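Local coordinates for lipoprotein, putative (Bacillus anthracis, PDB 4NOH) that is of unknown function, being a putative lipoprotein of an uncharacterised family that has been tentatively grouped with lipid-binding proteins, at residues Phe32-Gly37 against Lys135-Ala140; Lys43-Asn48 against Lys114-Tyr119; Phe86-Gln91 against Glu104-Ile109. All coordinates share one frame; numbering follows the deposited sequence.

Contact 1 of 3, residues Phe32-Gly37 against Lys135-Ala140; sequences FEAKLG and KTIGLA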
ATOM      1  N   PHE A  32      -5.283   2.899  -5.495  1.00 14.26           N
ATOM      2  CA  PHE A  32      -4.273   3.875  -5.085  1.00 14.64           C
ATOM      3  C   PHE A  32      -3.054   3.668  -5.965  1.00 15.94           C
ATOM      4  O   PHE A  32      -2.622   2.541  -6.170  1.00 18.58           O
ATOM      5  CB  PHE A  32      -3.867   3.675  -3.612  1.00 14.35           C
ATOM      6  CG  PHE A  32      -5.019   3.618  -2.636  1.00 15.10           C
ATOM      7  CD1 PHE A  32      -5.672   4.773  -2.229  1.00 14.55           C
ATOM      8  CD2 PHE A  32      -5.436   2.401  -2.124  1.00 16.33           C
ATOM      9  CE1 PHE A  32      -6.729   4.714  -1.348  1.00 15.72           C
ATOM     10  CE2 PHE A  32      -6.511   2.346  -1.243  1.00 16.64           C
ATOM     11  CZ  PHE A  32      -7.148   3.504  -0.860  1.00 15.45           C
ATOM     12  N   GLU A  33      -2.488   4.738  -6.489  1.00 13.73           N
ATOM     13  CA  GLU A  33      -1.286   4.644  -7.279  1.00 14.52           C
ATOM     14  C   GLU A  33      -0.050   4.841  -6.405  1.00 12.98           C
ATOM     15  O   GLU A  33      -0.030   5.642  -5.453  1.00 12.81           O
ATOM     16  CB  GLU A  33      -1.286   5.722  -8.357  1.00 16.90           C
ATOM     17  CG  GLU A  33      -0.105   5.665  -9.286  1.00 20.78           C
ATOM     18  CD  GLU A  33      -0.028   6.870 -10.196  1.00 24.81           C
ATOM     19  OE1 GLU A  33      -0.797   6.885 -11.181  1.00 28.04           O
ATOM     20  OE2 GLU A  33       0.812   7.779  -9.954  1.00 22.90           O
ATOM     21  N   ALA A  34       1.003   4.094  -6.719  1.00 12.44           N
ATOM     22  CA  ALA A  34       2.273   4.264  -6.050  1.00 12.70           C
ATOM     23  C   ALA A  34       3.384   3.925  -7.033  1.00 12.06           C
ATOM     24  O   ALA A  34       3.120   3.451  -8.150  1.00 14.23           O
ATOM     25  CB  ALA A  34       2.360   3.370  -4.813  1.00 13.44           C
ATOM     26  N   LYS A  35       4.616   4.204  -6.644  1.00 12.42           N
ATOM     27  CA  LYS A  35       5.785   3.865  -7.449  1.00 13.87           C
ATOM     28  C   LYS A  35       6.662   2.911  -6.642  1.00 15.16           C
ATOM     29  O   LYS A  35       6.886   3.123  -5.444  1.00 15.57           O
ATOM     30  CB  LYS A  35       6.546   5.130  -7.820  1.00 14.46           C
ATOM     31  CG  LYS A  35       5.797   6.003  -8.804  1.00 15.44           C
ATOM     32  CD  LYS A  35       6.398   7.373  -9.058  1.00 16.23           C
ATOM     33  CE  LYS A  35       5.559   8.136 -10.078  1.00 17.43           C
ATOM     34  NZ  LYS A  35       6.096   9.501 -10.372  1.00 18.93           N
ATOM     35  N   LEU A  36       7.038   1.796  -7.261  1.00 15.34           N
ATOM     36  CA  LEU A  36       7.833   0.760  -6.595  1.00 15.22           C
ATOM     37  C   LEU A  36       9.277   0.896  -7.024  1.00 17.19           C
ATOM     38  O   LEU A  36       9.596   0.814  -8.211  1.00 21.47           O
ATOM     39  CB  LEU A  36       7.314  -0.649  -6.931  1.00 16.19           C
ATOM     40  CG  LEU A  36       8.013  -1.845  -6.284  1.00 18.91           C
ATOM     41  CD1 LEU A  36       7.759  -1.850  -4.793  1.00 18.85           C
ATOM     42  CD2 LEU A  36       7.498  -3.113  -6.949  1.00 20.06           C
ATOM     43  N   GLY A  37      10.139   1.170  -6.051  1.00 16.18           N
ATOM     44  CA  GLY A  37      11.558   1.330  -6.302  1.00 18.28           C
ATOM     45  C   GLY A  37      12.383   0.555  -5.301  1.00 18.91           C
ATOM     46  O   GLY A  37      11.868  -0.293  -4.580  1.00 17.00           O
ATOM     47  N   LYS A 135       2.617   1.472  -9.980  1.00 18.27           N
ATOM     48  CA  LYS A 135       1.916   0.262  -9.642  1.00 17.04           C
ATOM     49  C   LYS A 135       0.620   0.697  -8.982  1.00 16.19           C
ATOM     50  O   LYS A 135       0.487   1.833  -8.504  1.00 16.83           O
ATOM     51  CB  LYS A 135       2.737  -0.621  -8.677  1.00 18.82           C
ATOM     52  CG  LYS A 135       3.982  -1.274  -9.299  1.00 20.48           C
ATOM     53  CD  LYS A 135       3.606  -2.410 -10.267  1.00 22.45           C
ATOM     54  CE  LYS A 135       4.818  -3.191 -10.769  1.00 24.80           C
ATOM     55  NZ  LYS A 135       4.453  -4.206 -11.801  1.00 26.92           N
ATOM     56  N   THR A 136      -0.339  -0.200  -8.963  1.00 14.57           N
ATOM     57  CA  THR A 136      -1.622   0.038  -8.334  1.00 14.16           C
ATOM     58  C   THR A 136      -1.792  -0.828  -7.091  1.00 13.71           C
ATOM     59  O   THR A 136      -1.442  -2.021  -7.097  1.00 14.83           O
ATOM     60  CB  THR A 136      -2.765  -0.252  -9.331  1.00 15.41           C
ATOM     61  OG1 THR A 136      -2.675   0.689 -10.396  1.00 19.65           O
ATOM     62  CG2 THR A 136      -4.125  -0.165  -8.639  1.00 16.83           C
ATOM     63  N   ILE A 137      -2.270  -0.217  -6.018  1.00 13.43           N
ATOM     64  CA  ILE A 137      -2.649  -0.897  -4.815  1.00 13.09           C
ATOM     65  C   ILE A 137      -4.147  -0.847  -4.803  1.00 12.81           C
ATOM     66  O   ILE A 137      -4.738   0.226  -4.762  1.00 12.85           O
ATOM     67  CB  ILE A 137      -2.137  -0.177  -3.548  1.00 13.94           C
ATOM     68  CG1 ILE A 137      -0.610  -0.005  -3.558  1.00 16.22           C
ATOM     69  CG2 ILE A 137      -2.609  -0.882  -2.285  1.00 14.61           C
ATOM     70  CD1 ILE A 137      -0.172   1.215  -2.799  1.00 19.79           C
ATOM     71  N   GLY A 138      -4.766  -2.012  -4.848  1.00 12.33           N
ATOM     72  CA  GLY A 138      -6.200  -2.099  -4.860  1.00 12.56           C
ATOM     73  C   GLY A 138      -6.758  -2.728  -3.608  1.00 12.53           C
ATOM     74  O   GLY A 138      -6.203  -3.677  -3.070  1.00 13.11           O
ATOM     75  N   LEU A 139      -7.817  -2.155  -3.080  1.00 13.33           N
ATOM     76  CA  LEU A 139      -8.540  -2.699  -1.970  1.00 13.30           C
ATOM     77  C   LEU A 139      -9.913  -3.091  -2.485  1.00 13.47           C
ATOM     78  O   LEU A 139     -10.614  -2.271  -3.028  1.00 13.74           O
ATOM     79  CB  LEU A 139      -8.684  -1.688  -0.822  1.00 14.73           C
ATOM     80  CG  LEU A 139      -9.655  -2.134   0.264  1.00 16.65           C
ATOM     81  CD1 LEU A 139      -9.148  -3.399   0.949  1.00 16.21           C
ATOM     82  CD2 LEU A 139      -9.958  -1.029   1.281  1.00 18.98           C
ATOM     83  N   ALA A 140     -10.285  -4.348  -2.336  1.00 13.03           N
ATOM     84  CA  ALA A 140     -11.631  -4.816  -2.677  1.00 13.73           C
ATOM     85  C   ALA A 140     -12.314  -5.331  -1.405  1.00 13.50           C
ATOM     86  O   ALA A 140     -11.777  -6.214  -0.714  1.00 14.20           O
ATOM     87  CB  ALA A 140     -11.562  -5.918  -3.697  1.00 13.80           C
TER
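Phe32 and Ile137 are partners in an antiparallel β-sheet pairing between two inner strands, 26-39 and 134-142, of the mixed sheet that runs through this protein. Two hydrogen-bonded pairs frame one non-hydrogen-bonded pair, and the two short segments run 140° apart, a marked departure from strict antiparallel. Phe32 N gives its hydrogen to Ile137 O at 2.8 Å, and Ile137 N answers with an almost straight bond (177°) to Phe32 O. Ala34 and Lys135 repeat the exchange, Lys135 N reaching Ala34 O at 2.7 Å.

Side chains alternate accordingly. Phe32, Ala34, Ile137 and Lys135 start out from one face; Glu33 and Thr136, the middle pair, occupy the other, where Glu33 bonds to the hydroxyl of Tyr127. Phe32 and Ile137 meet through their stems, CB to CB at 4.2 Å, while ring atom CD2 of Phe32 comes obliquely to 3.5 Å from Ile137 O. Rather than following the ring, the longer branch of Ile137 turns diagonally across the pairing, and its CD1 ends 3.9 Å from Ala34 CB. Leu45 of the adjoining strand packs against both of these residues. Lys135 kinks at its second torsion (chi2 -72°) and leads its amine out to Glu161 and Asp11 in salt bridges, passing Leu36 on the way: Lys135 CG lies 4.1 Å from Leu36 CB.

Contact 2 of 3, residues Lys43-Asn48 against Lys114-Tyr119; sequences KVLIMN and KYTDMY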
ATOM      1  N   LYS A  43      13.096  -2.957  -1.137  1.00 17.18           N
ATOM      2  CA  LYS A  43      12.003  -2.369  -1.898  1.00 15.92           C
ATOM      3  C   LYS A  43      11.317  -1.278  -1.113  1.00 15.11           C
ATOM      4  O   LYS A  43      11.167  -1.390   0.119  1.00 14.24           O
ATOM      5  CB  LYS A  43      10.977  -3.428  -2.290  1.00 16.35           C
ATOM      6  CG  LYS A  43      11.375  -4.211  -3.514  1.00 18.82           C
ATOM      7  CD  LYS A  43      10.295  -5.177  -3.995  1.00 19.70           C
ATOM      8  CE  LYS A  43      10.557  -5.582  -5.452  1.00 24.00           C
ATOM      9  NZ  LYS A  43       9.588  -6.566  -6.031  1.00 25.32           N
ATOM     10  N   VAL A  44      10.933  -0.217  -1.816  1.00 14.76           N
ATOM     11  CA  VAL A  44      10.188   0.892  -1.192  1.00 14.67           C
ATOM     12  C   VAL A  44       9.002   1.231  -2.092  1.00 14.61           C
ATOM     13  O   VAL A  44       9.152   1.361  -3.301  1.00 15.14           O
ATOM     14  CB  VAL A  44      11.076   2.123  -0.907  1.00 16.68           C
ATOM     15  CG1 VAL A  44      11.715   2.673  -2.150  1.00 18.17           C
ATOM     16  CG2 VAL A  44      10.284   3.194  -0.176  1.00 17.10           C
ATOM     17  N   LEU A  45       7.829   1.351  -1.478  1.00 13.69           N
ATOM     18  CA  LEU A  45       6.595   1.675  -2.185  1.00 13.51           C
ATOM     19  C   LEU A  45       6.330   3.123  -1.834  1.00 12.99           C
ATOM     20  O   LEU A  45       6.065   3.422  -0.678  1.00 12.87           O
ATOM     21  CB  LEU A  45       5.481   0.778  -1.716  1.00 15.29           C
ATOM     22  CG  LEU A  45       4.172   0.716  -2.485  1.00 16.41           C
ATOM     23  CD1 LEU A  45       4.375   0.318  -3.943  1.00 16.48           C
ATOM     24  CD2 LEU A  45       3.224  -0.266  -1.810  1.00 18.26           C
ATOM     25  N   ILE A  46       6.384   3.984  -2.833  1.00 12.74           N
ATOM     26  CA  ILE A  46       6.327   5.442  -2.678  1.00 13.32           C
ATOM     27  C   ILE A  46       4.981   5.994  -3.149  1.00 12.38           C
ATOM     28  O   ILE A  46       4.527   5.714  -4.265  1.00 13.01           O
ATOM     29  CB  ILE A  46       7.439   6.123  -3.501  1.00 14.66           C
ATOM     30  CG1 ILE A  46       8.817   5.471  -3.256  1.00 15.17           C
ATOM     31  CG2 ILE A  46       7.506   7.615  -3.172  1.00 15.55           C
ATOM     32  CD1 ILE A  46       9.865   5.763  -4.316  1.00 16.38           C
HETATM   33  N   MSE A  47       4.338   6.780  -2.314  0.60 12.85           N
HETATM   34  CA  MSE A  47       3.120   7.407  -2.757  0.60 12.84           C
HETATM   35  C   MSE A  47       3.204   8.866  -2.452  0.60 11.87           C
HETATM   36  O   MSE A  47       4.129   9.345  -1.785  0.60 12.09           O
HETATM   37  CB  MSE A  47       1.885   6.769  -2.142  0.60 14.76           C
HETATM   38  CG  MSE A  47       1.757   6.931  -0.644  0.60 17.49           C
HETATM   39 SE   MSE A  47       0.557   5.550   0.130  0.60 23.27          SE
HETATM   40  CE  MSE A  47       1.884   4.249   0.730  0.60 22.70           C
ATOM     41  N   ASN A  48       2.269   9.599  -3.018  1.00 11.81           N
ATOM     42  CA  ASN A  48       2.190  11.002  -2.740  1.00 11.76           C
ATOM     43  C   ASN A  48       1.256  11.242  -1.550  1.00 11.94           C
ATOM     44  O   ASN A  48       0.498  10.363  -1.114  1.00 11.89           O
ATOM     45  CB  ASN A  48       1.847  11.873  -3.958  1.00 12.26           C
ATOM     46  CG  ASN A  48       0.450  11.664  -4.514  1.00 13.00           C
ATOM     47  OD1 ASN A  48      -0.459  11.164  -3.865  1.00 13.03           O
ATOM     48  ND2 ASN A  48       0.259  12.125  -5.734  1.00 14.77           N
ATOM     49  N   LYS A 114       3.440  -6.630   2.912  1.00 12.62           N
ATOM     50  CA  LYS A 114       3.387  -7.345   1.651  1.00 12.95           C
ATOM     51  C   LYS A 114       3.856  -6.425   0.530  1.00 12.88           C
ATOM     52  O   LYS A 114       3.706  -5.212   0.614  1.00 12.94           O
ATOM     53  CB  LYS A 114       1.948  -7.816   1.385  1.00 14.06           C
ATOM     54  CG  LYS A 114       1.441  -8.844   2.361  1.00 15.70           C
ATOM     55  CD  LYS A 114       2.121 -10.180   2.208  1.00 18.03           C
ATOM     56  CE  LYS A 114       1.564 -11.187   3.179  1.00 19.69           C
ATOM     57  NZ  LYS A 114       2.205 -12.533   3.068  1.00 20.85           N
ATOM     58  N   TYR A 115       4.461  -7.032  -0.499  1.00 13.87           N
ATOM     59  CA  TYR A 115       4.857  -6.355  -1.744  1.00 14.54           C
ATOM     60  C   TYR A 115       6.095  -5.464  -1.675  1.00 15.42           C
ATOM     61  O   TYR A 115       6.741  -5.216  -2.688  1.00 17.54           O
ATOM     62  CB  TYR A 115       3.688  -5.562  -2.330  1.00 14.50           C
ATOM     63  CG  TYR A 115       3.848  -5.184  -3.798  1.00 15.07           C
ATOM     64  CD1 TYR A 115       3.899  -6.165  -4.763  1.00 16.22           C
ATOM     65  CD2 TYR A 115       3.851  -3.846  -4.217  1.00 15.61           C
ATOM     66  CE1 TYR A 115       4.006  -5.838  -6.092  1.00 16.87           C
ATOM     67  CE2 TYR A 115       3.949  -3.523  -5.573  1.00 17.35           C
ATOM     68  CZ  TYR A 115       4.020  -4.545  -6.483  1.00 17.98           C
ATOM     69  OH  TYR A 115       4.120  -4.282  -7.833  1.00 24.53           O
ATOM     70  N   THR A 116       6.463  -5.048  -0.479  1.00 14.55           N
ATOM     71  CA  THR A 116       7.585  -4.150  -0.314  1.00 14.56           C
ATOM     72  C   THR A 116       8.208  -4.354   1.063  1.00 15.66           C
ATOM     73  O   THR A 116       7.689  -5.111   1.871  1.00 16.16           O
ATOM     74  CB  THR A 116       7.074  -2.697  -0.461  1.00 14.09           C
ATOM     75  OG1 THR A 116       8.172  -1.779  -0.471  1.00 13.62           O
ATOM     76  CG2 THR A 116       6.106  -2.341   0.637  1.00 15.03           C
ATOM     77  N   ASP A 117       9.365  -3.733   1.289  1.00 14.68           N
ATOM     78  CA  ASP A 117       9.981  -3.711   2.595  1.00 15.40           C
ATOM     79  C   ASP A 117       9.604  -2.431   3.366  1.00 14.39           C
ATOM     80  O   ASP A 117       9.305  -2.483   4.568  1.00 15.60           O
ATOM     81  CB  ASP A 117      11.488  -3.779   2.451  1.00 16.55           C
ATOM     82  CG  ASP A 117      11.935  -5.049   1.839  1.00 18.81           C
ATOM     83  OD1 ASP A 117      11.778  -6.098   2.512  1.00 21.58           O
ATOM     84  OD2 ASP A 117      12.543  -5.028   0.757  1.00 18.86           O
HETATM   85  N   MSE A 118       9.624  -1.288   2.678  1.00 14.73           N
HETATM   86  CA  MSE A 118       9.363   0.029   3.284  1.00 14.15           C
HETATM   87  C   MSE A 118       8.317   0.743   2.472  1.00 13.09           C
HETATM   88  O   MSE A 118       8.018   0.381   1.315  1.00 13.35           O
HETATM   89  CB  MSE A 118      10.629   0.896   3.280  1.00 15.88           C
HETATM   90  CG  MSE A 118      11.750   0.121   3.926  1.00 18.28           C
HETATM   91 SE   MSE A 118      13.313   1.270   4.132  1.00 24.54          SE
HETATM   92  CE  MSE A 118      13.860   1.328   2.245  1.00 26.71           C
ATOM     93  N   TYR A 119       7.751   1.790   3.051  1.00 12.74           N
ATOM     94  CA  TYR A 119       6.711   2.600   2.426  1.00 12.02           C
ATOM     95  C   TYR A 119       7.127   4.047   2.612  1.00 13.14           C
ATOM     96  O   TYR A 119       7.515   4.440   3.689  1.00 15.50           O
ATOM     97  CB  TYR A 119       5.372   2.383   3.095  1.00 11.95           C
ATOM     98  CG  TYR A 119       4.956   0.935   3.263  1.00 11.55           C
ATOM     99  CD1 TYR A 119       5.456   0.192   4.305  1.00 12.33           C
ATOM    100  CD2 TYR A 119       4.065   0.315   2.381  1.00 11.57           C
ATOM    101  CE1 TYR A 119       5.095  -1.102   4.496  1.00 12.97           C
ATOM    102  CE2 TYR A 119       3.684  -1.012   2.580  1.00 11.92           C
ATOM    103  CZ  TYR A 119       4.220  -1.706   3.637  1.00 12.41           C
ATOM    104  OH  TYR A 119       3.871  -2.998   3.872  1.00 13.62           O
TER
HETATM  105  O   HOH W   1       7.173  -6.654  -4.844  1.00 24.23           O
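Leu45 meets the Tyr115 ring at its edge, close to the ring plane, with Leu45 CD1 4.2 Å from Tyr115 CE2 and the leucine roughly perpendicular to the tyrosine side chain. The same ring stacks with that of Tyr9, and its hydroxyl bonds to Glu161. Tyr119 is approached differently: one face carries the methyl CG2 of Thr116, 3.4 Å from the ring plane and nearer its margin than its centre, while the other branch of Leu45, CD2, nears the ring obliquely. Leu45 thus divides its two methyls between two tyrosines. The flat carboxylate of Asp117 turns the anti lone pair of OD2 to Lys43 N, at 2.9 Å.

Two carbonyls each take two donors. Lys43 O receives Met118 N at 3.0 Å and, less squarely, Asp117 N at 3.2 Å, the latter standing 51° out of the carbonyl plane. Met118 O accepts Leu45 N at 3.0 Å together with Thr116 OG1 at 2.8 Å, the hydroxyl lying in the carbonyl plane on a lone pair. That reach follows from Thr116 holding OG1 anti to its backbone N (chi1 -173°), an arrangement that also sets CG2 over Tyr119. On the opposite side of the strands from these rings, Val44 CG2 rests 4.2 Å from CB of Met118, a selenomethionine here. A water accepts from the amine of Lys43 and donates to Tyr115 O.

Val44 pairs with Met118 and Leu45 with Tyr119 in the manner of parallel β-strands. This is a parallel step within a mixed sheet, and the long connection between its strands includes helix 49-57.

Contact 3 of 3, residues Phe86-Gln91 against Glu104-Ile109; sequences FAKEEQ and EGNVVI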
ATOM      1  N   PHE A  86       8.143   4.633   6.360  1.00 13.60           N
ATOM      2  CA  PHE A  86       7.694   3.634   7.303  1.00 14.02           C
ATOM      3  C   PHE A  86       8.482   2.350   7.035  1.00 14.19           C
ATOM      4  O   PHE A  86       8.572   1.911   5.900  1.00 14.42           O
ATOM      5  CB  PHE A  86       6.226   3.321   7.101  1.00 14.10           C
ATOM      6  CG  PHE A  86       5.303   4.492   7.353  1.00 14.11           C
ATOM      7  CD1 PHE A  86       5.203   5.050   8.617  1.00 15.55           C
ATOM      8  CD2 PHE A  86       4.466   4.961   6.342  1.00 14.62           C
ATOM      9  CE1 PHE A  86       4.301   6.066   8.867  1.00 15.24           C
ATOM     10  CE2 PHE A  86       3.567   5.992   6.598  1.00 14.71           C
ATOM     11  CZ  PHE A  86       3.508   6.549   7.850  1.00 15.77           C
ATOM     12  N   ALA A  87       9.028   1.741   8.081  1.00 15.21           N
ATOM     13  CA  ALA A  87       9.767   0.488   7.948  1.00 15.49           C
ATOM     14  C   ALA A  87       9.750  -0.278   9.268  1.00 16.92           C
ATOM     15  O   ALA A  87       9.414   0.272  10.315  1.00 16.18           O
ATOM     16  CB  ALA A  87      11.182   0.761   7.523  1.00 16.48           C
ATOM     17  N   LYS A  88      10.136  -1.551   9.213  1.00 17.64           N
ATOM     18  CA  LYS A  88      10.123  -2.409  10.393  1.00 21.08           C
ATOM     19  C   LYS A  88      11.022  -1.885  11.505  1.00 21.96           C
ATOM     20  O   LYS A  88      10.681  -1.988  12.682  1.00 25.47           O
ATOM     21  CB  LYS A  88      10.559  -3.808  10.001  1.00 23.54           C
ATOM     22  CG  LYS A  88      10.621  -4.769  11.166  1.00 29.73           C
ATOM     23  CD  LYS A  88      11.240  -6.088  10.751  1.00 32.98           C
ATOM     24  CE  LYS A  88      11.411  -7.000  11.956  1.00 37.05           C
ATOM     25  NZ  LYS A  88      10.094  -7.267  12.593  1.00 37.96           N
ATOM     26  N   GLU A  89      12.185  -1.380  11.115  1.00 21.37           N
ATOM     27  CA  GLU A  89      13.187  -0.864  12.048  1.00 25.21           C
ATOM     28  C   GLU A  89      13.446   0.598  11.711  1.00 24.31           C
ATOM     29  O   GLU A  89      13.075   1.063  10.641  1.00 20.61           O
ATOM     30  CB  GLU A  89      14.507  -1.638  11.877  1.00 27.28           C
ATOM     31  CG  GLU A  89      14.354  -3.159  11.884  1.00 31.65           C
ATOM     32  CD  GLU A  89      15.670  -3.909  11.708  1.00 34.57           C
ATOM     33  OE1 GLU A  89      15.647  -5.167  11.803  1.00 41.97           O
ATOM     34  OE2 GLU A  89      16.730  -3.257  11.494  1.00 38.61           O
ATOM     35  N   GLU A  90      14.098   1.312  12.626  1.00 25.17           N
ATOM     36  CA  GLU A  90      14.472   2.705  12.386  1.00 26.60           C
ATOM     37  C   GLU A  90      15.386   2.731  11.174  1.00 26.08           C
ATOM     38  O   GLU A  90      16.317   1.932  11.082  1.00 29.59           O
ATOM     39  CB  GLU A  90      15.244   3.239  13.601  1.00 29.44           C
ATOM     40  CG  GLU A  90      15.765   4.668  13.468  1.00 31.57           C
ATOM     41  CD  GLU A  90      16.432   5.154  14.741  1.00 35.23           C
ATOM     42  OE1 GLU A  90      17.186   4.368  15.384  1.00 38.10           O
ATOM     43  OE2 GLU A  90      16.208   6.331  15.089  1.00 37.92           O
ATOM     44  N   GLN A  91      15.105   3.636  10.247  1.00 26.95           N
ATOM     45  CA  GLN A  91      15.875   3.806   9.022  1.00 28.13           C
ATOM     46  C   GLN A  91      15.978   5.311   8.819  1.00 27.67           C
ATOM     47  O   GLN A  91      14.999   5.938   8.462  1.00 25.94           O
ATOM     48  CB  GLN A  91      15.133   3.163   7.836  1.00 30.65           C
ATOM     49  CG  GLN A  91      14.962   1.657   7.933  1.00 32.33           C
ATOM     50  CD  GLN A  91      16.256   0.887   7.744  1.00 38.82           C
ATOM     51  OE1 GLN A  91      17.204   1.377   7.134  1.00 45.01           O
ATOM     52  NE2 GLN A  91      16.288  -0.346   8.243  1.00 39.83           N
ATOM     53  N   GLU A 104       9.057   7.384  10.376  1.00 17.99           N
ATOM     54  CA  GLU A 104       7.787   7.565  11.087  1.00 18.35           C
ATOM     55  C   GLU A 104       7.187   6.267  11.649  1.00 19.60           C
ATOM     56  O   GLU A 104       6.003   6.206  11.898  1.00 22.43           O
ATOM     57  CB  GLU A 104       6.771   8.314  10.225  1.00 19.24           C
ATOM     58  CG  GLU A 104       7.136   9.769   9.982  1.00 20.16           C
ATOM     59  CD  GLU A 104       6.905  10.678  11.172  1.00 24.98           C
ATOM     60  OE1 GLU A 104       6.440  10.228  12.247  1.00 29.11           O
ATOM     61  OE2 GLU A 104       7.192  11.880  11.032  1.00 27.51           O
ATOM     62  N   GLY A 105       7.996   5.231  11.836  1.00 18.63           N
ATOM     63  CA  GLY A 105       7.499   4.047  12.498  1.00 18.69           C
ATOM     64  C   GLY A 105       7.195   2.857  11.626  1.00 16.84           C
ATOM     65  O   GLY A 105       7.369   2.884  10.399  1.00 16.39           O
ATOM     66  N   ASN A 106       6.772   1.798  12.297  1.00 17.45           N
ATOM     67  CA  ASN A 106       6.459   0.543  11.648  1.00 16.21           C
ATOM     68  C   ASN A 106       4.983   0.490  11.294  1.00 16.97           C
ATOM     69  O   ASN A 106       4.141  -0.030  12.061  1.00 18.92           O
ATOM     70  CB  ASN A 106       6.854  -0.636  12.531  1.00 17.58           C
ATOM     71  CG  ASN A 106       6.749  -1.952  11.813  1.00 17.19           C
ATOM     72  OD1 ASN A 106       6.542  -1.989  10.587  1.00 16.95           O
ATOM     73  ND2 ASN A 106       6.914  -3.052  12.545  1.00 18.14           N
ATOM     74  N   VAL A 107       4.678   1.023  10.119  1.00 15.36           N
ATOM     75  CA  VAL A 107       3.323   1.073   9.572  1.00 14.19           C
ATOM     76  C   VAL A 107       3.349   0.313   8.246  1.00 13.39           C
ATOM     77  O   VAL A 107       4.311   0.397   7.498  1.00 13.29           O
ATOM     78  CB  VAL A 107       2.887   2.522   9.348  1.00 14.48           C
ATOM     79  CG1 VAL A 107       1.540   2.597   8.627  1.00 15.22           C
ATOM     80  CG2 VAL A 107       2.855   3.297  10.648  1.00 15.51           C
ATOM     81  N   VAL A 108       2.309  -0.480   8.015  1.00 13.23           N
ATOM     82  CA  VAL A 108       2.195  -1.276   6.811  1.00 13.34           C
ATOM     83  C   VAL A 108       0.876  -0.981   6.106  1.00 13.81           C
ATOM     84  O   VAL A 108       0.001  -0.338   6.647  1.00 14.22           O
ATOM     85  CB  VAL A 108       2.275  -2.809   7.136  1.00 14.33           C
ATOM     86  CG1 VAL A 108       3.637  -3.180   7.755  1.00 14.65           C
ATOM     87  CG2 VAL A 108       1.143  -3.248   8.058  1.00 14.66           C
ATOM     88  N   ILE A 109       0.758  -1.425   4.862  1.00 12.94           N
ATOM     89  CA  ILE A 109      -0.521  -1.375   4.156  1.00 12.52           C
ATOM     90  C   ILE A 109      -1.258  -2.688   4.475  1.00 13.79           C
ATOM     91  O   ILE A 109      -0.703  -3.797   4.346  1.00 14.44           O
ATOM     92  CB  ILE A 109      -0.352  -1.235   2.643  1.00 12.09           C
ATOM     93  CG1 ILE A 109       0.185   0.174   2.328  1.00 12.15           C
ATOM     94  CG2 ILE A 109      -1.686  -1.463   1.928  1.00 12.97           C
ATOM     95  CD1 ILE A 109       0.649   0.359   0.898  1.00 13.22           C
TER
HETATM   96  O   HOH W   2       7.029  -6.025  11.845  1.00 24.77           O
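Phe86 and the turn around Gly105 meet at a strand-to-loop junction, where strand 84-86 runs out and the chain beyond strand 99-103 swings toward strand 107-109. The Phe86 ring is bordered in two ways. Val107 lies over one face in a CH-π contact, its CB 3.8 Å from the centroid of the Phe86 ring, the valine running alongside the ring in the same direction. At the edge, in the ring plane, stand two carbonyls: Glu104 O is 3.5 Å from Phe86 CE1, and Gly105 O sits beside CD1.

Gly105 O is shared further. It accepts Ala87 N at 3.1 Å and, weakly, Val107 N within the turn. At the backbone angles of Gly105 (phi 104°, psi 179°) a CB would press on Glu104 O, so the position calls for glycine. Next along, Asn106 CA approaches Ala87 O at 3.3 Å, while the amide of Asn106 lies against Lys88 CA. Asn106 ND2 donates to a water at 3.1 Å that Lys88 NZ holds only weakly; the amide oxygen is taken by Arg113.

Beyond these segments, Phe86 is bonded through its backbone to Tyr119 of strand 118-122, and Asn106 to Val64 of strand 61-65, which places the junction between the large mixed sheet and the small antiparallel one.

After strand 5-10 and helix 12-21 the chain forms strand 26-39 and then strand 42-48, its antiparallel neighbour. Contact 1 closes the widest loop, bringing residues 135-140 back to 32-37. Within that span contact 2 closes a shorter one, from 43-48 to 114-119, and within this again contact 3 joins 86-91 to 104-109; the three are concentric, and none crosses another. Contacts 1 and 2 adjoin in the large sheet, where Lys35 O and Ile46 N are probably hydrogen-bonded. Contact 3 continues outward from contact 2 through Tyr119 and Phe86, and Ile109 reaches back to Ile137, linking the small sheet to the large one.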